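Glp_546_48378_50642 (Giardia intestinalis, PDB 2QVW) cleaves double-stranded RNA in the RNA interference pathway, producing small interfering RNAs of 21 to 23 base pairs that direct destruction of homologous RNAs. Local coordinates at residues Leu381-Gly386 and Lys402-Met407; Asp406-Ile411 and Glu427-Thr432. All blocks are in the same frame, centred on the assembly; numbering follows the deposited sequence.

Both contacts use helix 404-417 of the first RNase III domain, and both are largely buried. Contact 1 sets the start of that helix, where Asp406 lies, against the end of helix 375-384; one part of it, around Gln383 and Trp404, reaches toward the surface. Contact 2 lies about 9 Å away, centre to centre, and joins the following turn of the helix, through Tyr408 and Ile411, to helix 421-433. Contact 1 is mainly apolar packing with no hydrogen bond across it, whereas contact 2 pairs aromatic packing with a hydroxyl-to-hydroxyl hydrogen bond from the buried Tyr408 to Thr432. They meet directly where Leu381 CD1 lies 3.5 Å from Tyr408 CE1.

Contact 1: Leu381-Gly386 and Lys402-Met407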
loop_
_atom_site.group_PDB
_atom_site.type_symbol
_atom_site.label_atom_id
_atom_site.label_comp_id
_atom_site.label_asym_id
_atom_site.label_seq_id
_atom_site.Cartn_x
_atom_site.Cartn_y
_atom_site.Cartn_z
ATOM N N LEU A 381 12.953 -10.234 13.831
ATOM C CA LEU A 381 11.495 -10.337 13.798
ATOM C C LEU A 381 11.073 -10.688 12.387
ATOM O O LEU A 381 10.066 -11.353 12.172
ATOM C CB LEU A 381 10.854 -9.003 14.200
ATOM C CG LEU A 381 11.335 -8.349 15.498
ATOM C CD1 LEU A 381 10.604 -7.039 15.673
ATOM C CD2 LEU A 381 11.098 -9.271 16.694
ATOM N N VAL A 382 11.862 -10.222 11.426
ATOM C CA VAL A 382 11.602 -10.475 10.018
ATOM C C VAL A 382 11.906 -11.936 9.689
ATOM O O VAL A 382 11.194 -12.570 8.900
ATOM C CB VAL A 382 12.466 -9.559 9.126
ATOM C CG1 VAL A 382 12.178 -9.848 7.654
ATOM C CG2 VAL A 382 12.186 -8.093 9.465
ATOM N N GLN A 383 12.975 -12.460 10.283
ATOM C CA GLN A 383 13.350 -13.855 10.084
ATOM C C GLN A 383 12.216 -14.700 10.640
ATOM O O GLN A 383 11.763 -15.640 10.005
ATOM C CB GLN A 383 14.622 -14.179 10.854
ATOM C CG GLN A 383 15.872 -13.535 10.314
ATOM C CD GLN A 383 16.322 -14.146 8.990
ATOM O OE1 GLN A 383 16.406 -15.376 8.863
ATOM N NE2 GLN A 383 16.630 -13.293 8.002
ATOM N N THR A 384 11.763 -14.350 11.838
ATOM C CA THR A 384 10.684 -15.075 12.486
ATOM C C THR A 384 9.354 -14.953 11.745
ATOM O O THR A 384 8.481 -15.788 11.907
ATOM C CB THR A 384 10.515 -14.614 13.959
ATOM O OG1 THR A 384 10.494 -13.184 14.019
ATOM C CG2 THR A 384 11.665 -15.120 14.807
ATOM N N LEU A 385 9.201 -13.923 10.925
ATOM C CA LEU A 385 7.960 -13.753 10.170
ATOM C C LEU A 385 7.990 -14.555 8.870
ATOM O O LEU A 385 7.054 -14.486 8.065
ATOM C CB LEU A 385 7.724 -12.275 9.840
ATOM C CG LEU A 385 7.217 -11.385 10.965
ATOM C CD1 LEU A 385 7.161 -9.954 10.489
ATOM C CD2 LEU A 385 5.844 -11.858 11.405
ATOM N N GLY A 386 9.068 -15.310 8.668
ATOM C CA GLY A 386 9.210 -16.107 7.461
ATOM C C GLY A 386 9.074 -15.296 6.186
ATOM O O GLY A 386 8.573 -15.810 5.183
ATOM N N LYS A 402 20.588 -2.914 0.916
ATOM C CA LYS A 402 19.289 -3.530 1.161
ATOM C C LYS A 402 19.402 -4.356 2.438
ATOM O O LYS A 402 20.419 -5.006 2.679
ATOM C CB LYS A 402 18.897 -4.422 -0.028
ATOM C CG LYS A 402 17.383 -4.619 -0.225
ATOM C CD LYS A 402 16.680 -3.383 -0.809
ATOM C CE LYS A 402 15.491 -2.981 0.065
ATOM N NZ LYS A 402 14.474 -2.168 -0.675
ATOM N N THR A 403 18.342 -4.337 3.241
ATOM C CA THR A 403 18.321 -5.032 4.524
ATOM C C THR A 403 16.980 -5.667 4.846
ATOM O O THR A 403 15.939 -5.152 4.474
ATOM C CB THR A 403 18.651 -4.037 5.649
ATOM O OG1 THR A 403 20.036 -3.679 5.571
ATOM C CG2 THR A 403 18.322 -4.626 7.013
ATOM N N TRP A 404 17.005 -6.782 5.557
ATOM C CA TRP A 404 15.763 -7.431 5.926
ATOM C C TRP A 404 15.010 -6.447 6.779
ATOM O O TRP A 404 13.865 -6.087 6.497
ATOM C CB TRP A 404 16.006 -8.670 6.788
ATOM C CG TRP A 404 16.630 -9.846 6.112
ATOM C CD1 TRP A 404 17.360 -10.828 6.714
ATOM C CD2 TRP A 404 16.576 -10.185 4.723
ATOM N NE1 TRP A 404 17.758 -11.757 5.794
ATOM C CE2 TRP A 404 17.281 -11.394 4.564
ATOM C CE3 TRP A 404 15.975 -9.600 3.603
ATOM C CZ2 TRP A 404 17.433 -12.013 3.312
ATOM C CZ3 TRP A 404 16.121 -10.220 2.358
ATOM C CH2 TRP A 404 16.833 -11.418 2.228
ATOM N N ALA A 405 15.688 -5.999 7.828
ATOM C CA ALA A 405 15.062 -5.104 8.781
ATOM C C ALA A 405 14.164 -4.070 8.134
ATOM O O ALA A 405 13.107 -3.747 8.670
ATOM C CB ALA A 405 16.104 -4.427 9.629
ATOM N N ASP A 406 14.584 -3.564 6.977
ATOM C CA ASP A 406 13.832 -2.553 6.242
ATOM C C ASP A 406 12.410 -3.014 6.007
ATOM O O ASP A 406 11.463 -2.226 6.093
ATOM C CB ASP A 406 14.474 -2.287 4.882
ATOM C CG ASP A 406 15.942 -1.973 4.976
ATOM O OD1 ASP A 406 16.549 -1.743 3.905
ATOM O OD2 ASP A 406 16.481 -1.957 6.109
ATOM N N MET A 407 12.269 -4.297 5.693
ATOM C CA MET A 407 10.961 -4.862 5.426
ATOM C C MET A 407 10.004 -4.641 6.593
ATOM O O MET A 407 8.823 -4.354 6.393
ATOM C CB MET A 407 11.078 -6.357 5.114
ATOM C CG MET A 407 11.653 -6.672 3.728
ATOM S SD MET A 407 11.463 -8.414 3.230
ATOM C CE MET A 407 13.140 -8.874 3.050
#
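Val382 and Trp404 bring together the last turn of helix 375-384 and the first turn of helix 404-417, with Val382 and Ala405 the closest pair, their CA atoms 6.5 Å apart. Val382 points toward the other helix and divides its two methyls between different targets. With CG1 anti to the backbone N (chi1 180°), that methyl comes within 4.1 Å of Trp404 CB and, at longer range, lies beside Met407 CB. Val382 CG2 instead faces the backbone, 4.0 Å from Trp404 O and 4.2 Å from Ala405 CA. Valine suits this place, because a beta-branched apolar side chain offers two methyls to the partner helix and brings no polar group into a buried place. Ala405 turns its methyl away and offers Val382 its CA and backbone instead; the methyl packs on Asn375 and Leu378, farther back on helix 375-384.

One residue further on, Gln383 starts from the more exposed side of the helix and bends at chi2, which brings its amide near the indole of Trp404, at a separation too close in the model to be trusted. Gln383 NE2 and Trp404 NE1 are both donors, so no hydrogen bond joins them. Past the end of the helix, Gly386 has a positive phi (55°), which suits glycine. Gly386 N bonds to Gln383 O at 3.0 Å, part of a Schellman motif that turns the chain out of the helix.

Around the contact, Trp404 also touches Asn379 of helix 375-384, while Met407 packs on Phe334 of helix 330-356. This is helix-to-helix packing within the all-helical RNase III fold, next to the manganese site: Asp406 is a probable ligand, and the side chain of Ala405 lies about 6 Å from a bound manganese ion.

Contact 2: Asp406-Ile411 and Glu427-Thr432; sequences DMYEEI and EFLAKT
The segments 406-411 and 427-432 of helices 404-417 and 421-433 run roughly antiparallel, at 142°, with their axes 11.8 Å apart, a wide spacing bridged by aromatic side chains. Tyr408 and Phe428 extend past each other in opposite directions, each with CG anti to its own backbone N. Phe428 CE2 sits over one face of the tyrosine ring toward its rim, 3.6 Å from Tyr408 CE1, and the planes are inclined at 42°. On the phenylalanine, Ile411 CG2 lies over a face in a CH-pi contact, 3.7 Å from the centroid of the Phe428 ring; the opposite face meets Thr432 CG2 of its own helix. A phenylalanine suits this place because both its faces can take methyl groups.

The tyrosine is long enough to cross the gap and end among residues of the other helix. Tyr408 OH donates to Thr432 OG1 at 2.8 Å, while Leu429 CD2 packs at the ring edge beside the hydroxyl. Thr432 OG1 in turn gives its proton to Phe428 O, 2.6 Å away, and Thr432 N reaches the same oxygen from the other face of the carbonyl plane. The chain of donors thus runs from Tyr408 through Thr432 to the helix backbone, giving the buried phenol a polar partner and restricting the threonine's rotation amid otherwise apolar packing.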
loop_
_atom_site.group_PDB
_atom_site.type_symbol
_atom_site.label_atom_id
_atom_site.label_comp_id
_atom_site.label_asym_id
_atom_site.label_seq_id
_atom_site.Cartn_x
_atom_site.Cartn_y
_atom_site.Cartn_z
ATOM N N ASP A 406 14.584 -3.564 6.977
ATOM C CA ASP A 406 13.832 -2.553 6.242
ATOM C C ASP A 406 12.410 -3.014 6.007
ATOM O O ASP A 406 11.463 -2.226 6.093
ATOM C CB ASP A 406 14.474 -2.287 4.882
ATOM C CG ASP A 406 15.942 -1.973 4.976
ATOM O OD1 ASP A 406 16.549 -1.743 3.905
ATOM O OD2 ASP A 406 16.481 -1.957 6.109
ATOM N N MET A 407 12.269 -4.297 5.693
ATOM C CA MET A 407 10.961 -4.862 5.426
ATOM C C MET A 407 10.004 -4.641 6.593
ATOM O O MET A 407 8.823 -4.354 6.393
ATOM C CB MET A 407 11.078 -6.357 5.114
ATOM C CG MET A 407 11.653 -6.672 3.728
ATOM S SD MET A 407 11.463 -8.414 3.230
ATOM C CE MET A 407 13.140 -8.874 3.050
ATOM N N TYR A 408 10.511 -4.756 7.815
ATOM C CA TYR A 408 9.671 -4.565 8.991
ATOM C C TYR A 408 9.050 -3.178 8.997
ATOM O O TYR A 408 7.846 -3.038 9.137
ATOM C CB TYR A 408 10.490 -4.751 10.259
ATOM C CG TYR A 408 9.643 -4.842 11.506
ATOM C CD1 TYR A 408 9.164 -6.071 11.954
ATOM C CD2 TYR A 408 9.323 -3.698 12.243
ATOM C CE1 TYR A 408 8.389 -6.163 13.108
ATOM C CE2 TYR A 408 8.550 -3.774 13.391
ATOM C CZ TYR A 408 8.087 -5.009 13.822
ATOM O OH TYR A 408 7.326 -5.097 14.965
ATOM N N GLU A 409 9.888 -2.157 8.840
ATOM C CA GLU A 409 9.444 -0.769 8.832
ATOM C C GLU A 409 8.511 -0.497 7.656
ATOM O O GLU A 409 7.595 0.319 7.750
ATOM C CB GLU A 409 10.660 0.152 8.750
ATOM C CG GLU A 409 11.723 -0.128 9.797
ATOM C CD GLU A 409 13.029 0.598 9.515
ATOM O OE1 GLU A 409 13.551 0.479 8.385
ATOM O OE2 GLU A 409 13.541 1.283 10.427
ATOM N N GLU A 410 8.760 -1.172 6.542
ATOM C CA GLU A 410 7.936 -1.022 5.355
ATOM C C GLU A 410 6.526 -1.517 5.686
ATOM O O GLU A 410 5.550 -0.813 5.457
ATOM C CB GLU A 410 8.546 -1.838 4.221
ATOM C CG GLU A 410 8.050 -1.508 2.817
ATOM C CD GLU A 410 6.677 -2.072 2.509
ATOM O OE1 GLU A 410 6.251 -3.047 3.163
ATOM O OE2 GLU A 410 6.024 -1.546 1.589
ATOM N N ILE A 411 6.426 -2.729 6.233
ATOM C CA ILE A 411 5.134 -3.298 6.610
ATOM C C ILE A 411 4.407 -2.333 7.535
ATOM O O ILE A 411 3.217 -2.076 7.367
ATOM C CB ILE A 411 5.290 -4.654 7.356
ATOM C CG1 ILE A 411 5.414 -5.802 6.357
ATOM C CG2 ILE A 411 4.078 -4.904 8.257
ATOM C CD1 ILE A 411 6.593 -5.694 5.450
ATOM N N GLU A 427 -1.159 -3.262 16.634
ATOM C CA GLU A 427 -1.420 -4.685 16.792
ATOM C C GLU A 427 -0.230 -5.462 16.265
ATOM O O GLU A 427 0.340 -6.285 16.973
ATOM C CB GLU A 427 -2.673 -5.087 16.015
ATOM C CG GLU A 427 -2.929 -6.582 16.005
ATOM C CD GLU A 427 -4.152 -6.955 15.206
ATOM O OE1 GLU A 427 -5.265 -6.569 15.615
ATOM O OE2 GLU A 427 -3.997 -7.630 14.165
ATOM N N PHE A 428 0.127 -5.202 15.009
ATOM C CA PHE A 428 1.266 -5.848 14.363
ATOM C C PHE A 428 2.443 -5.798 15.327
ATOM O O PHE A 428 3.115 -6.798 15.564
ATOM C CB PHE A 428 1.619 -5.092 13.082
ATOM C CG PHE A 428 2.812 -5.637 12.366
ATOM C CD1 PHE A 428 2.745 -6.863 11.719
ATOM C CD2 PHE A 428 4.016 -4.936 12.348
ATOM C CE1 PHE A 428 3.855 -7.383 11.070
ATOM C CE2 PHE A 428 5.126 -5.452 11.698
ATOM C CZ PHE A 428 5.043 -6.676 11.061
ATOM N N LEU A 429 2.666 -4.615 15.888
ATOM C CA LEU A 429 3.737 -4.383 16.838
ATOM C C LEU A 429 3.639 -5.260 18.076
ATOM O O LEU A 429 4.568 -5.985 18.410
ATOM C CB LEU A 429 3.743 -2.917 17.256
ATOM C CG LEU A 429 4.377 -1.936 16.265
ATOM C CD1 LEU A 429 3.934 -0.515 16.569
ATOM C CD2 LEU A 429 5.880 -2.052 16.348
ATOM N N ALA A 430 2.515 -5.195 18.768
ATOM C CA ALA A 430 2.365 -5.997 19.970
ATOM C C ALA A 430 2.718 -7.475 19.751
ATOM O O ALA A 430 3.519 -8.047 20.489
ATOM C CB ALA A 430 0.947 -5.860 20.508
ATOM N N LYS A 431 2.134 -8.086 18.725
ATOM C CA LYS A 431 2.383 -9.500 18.435
ATOM C C LYS A 431 3.867 -9.797 18.305
ATOM O O LYS A 431 4.440 -10.534 19.091
ATOM C CB LYS A 431 1.754 -9.937 17.110
ATOM C CG LYS A 431 0.308 -9.584 16.824
ATOM C CD LYS A 431 0.021 -10.089 15.405
ATOM C CE LYS A 431 -1.254 -9.552 14.799
ATOM N NZ LYS A 431 -1.340 -9.897 13.352
ATOM N N THR A 432 4.458 -9.206 17.274
ATOM C CA THR A 432 5.852 -9.380 16.911
ATOM C C THR A 432 6.963 -9.084 17.921
ATOM O O THR A 432 7.842 -9.920 18.114
ATOM C CB THR A 432 6.136 -8.594 15.620
ATOM O OG1 THR A 432 5.672 -7.251 15.771
ATOM C CG2 THR A 432 5.405 -9.221 14.440
#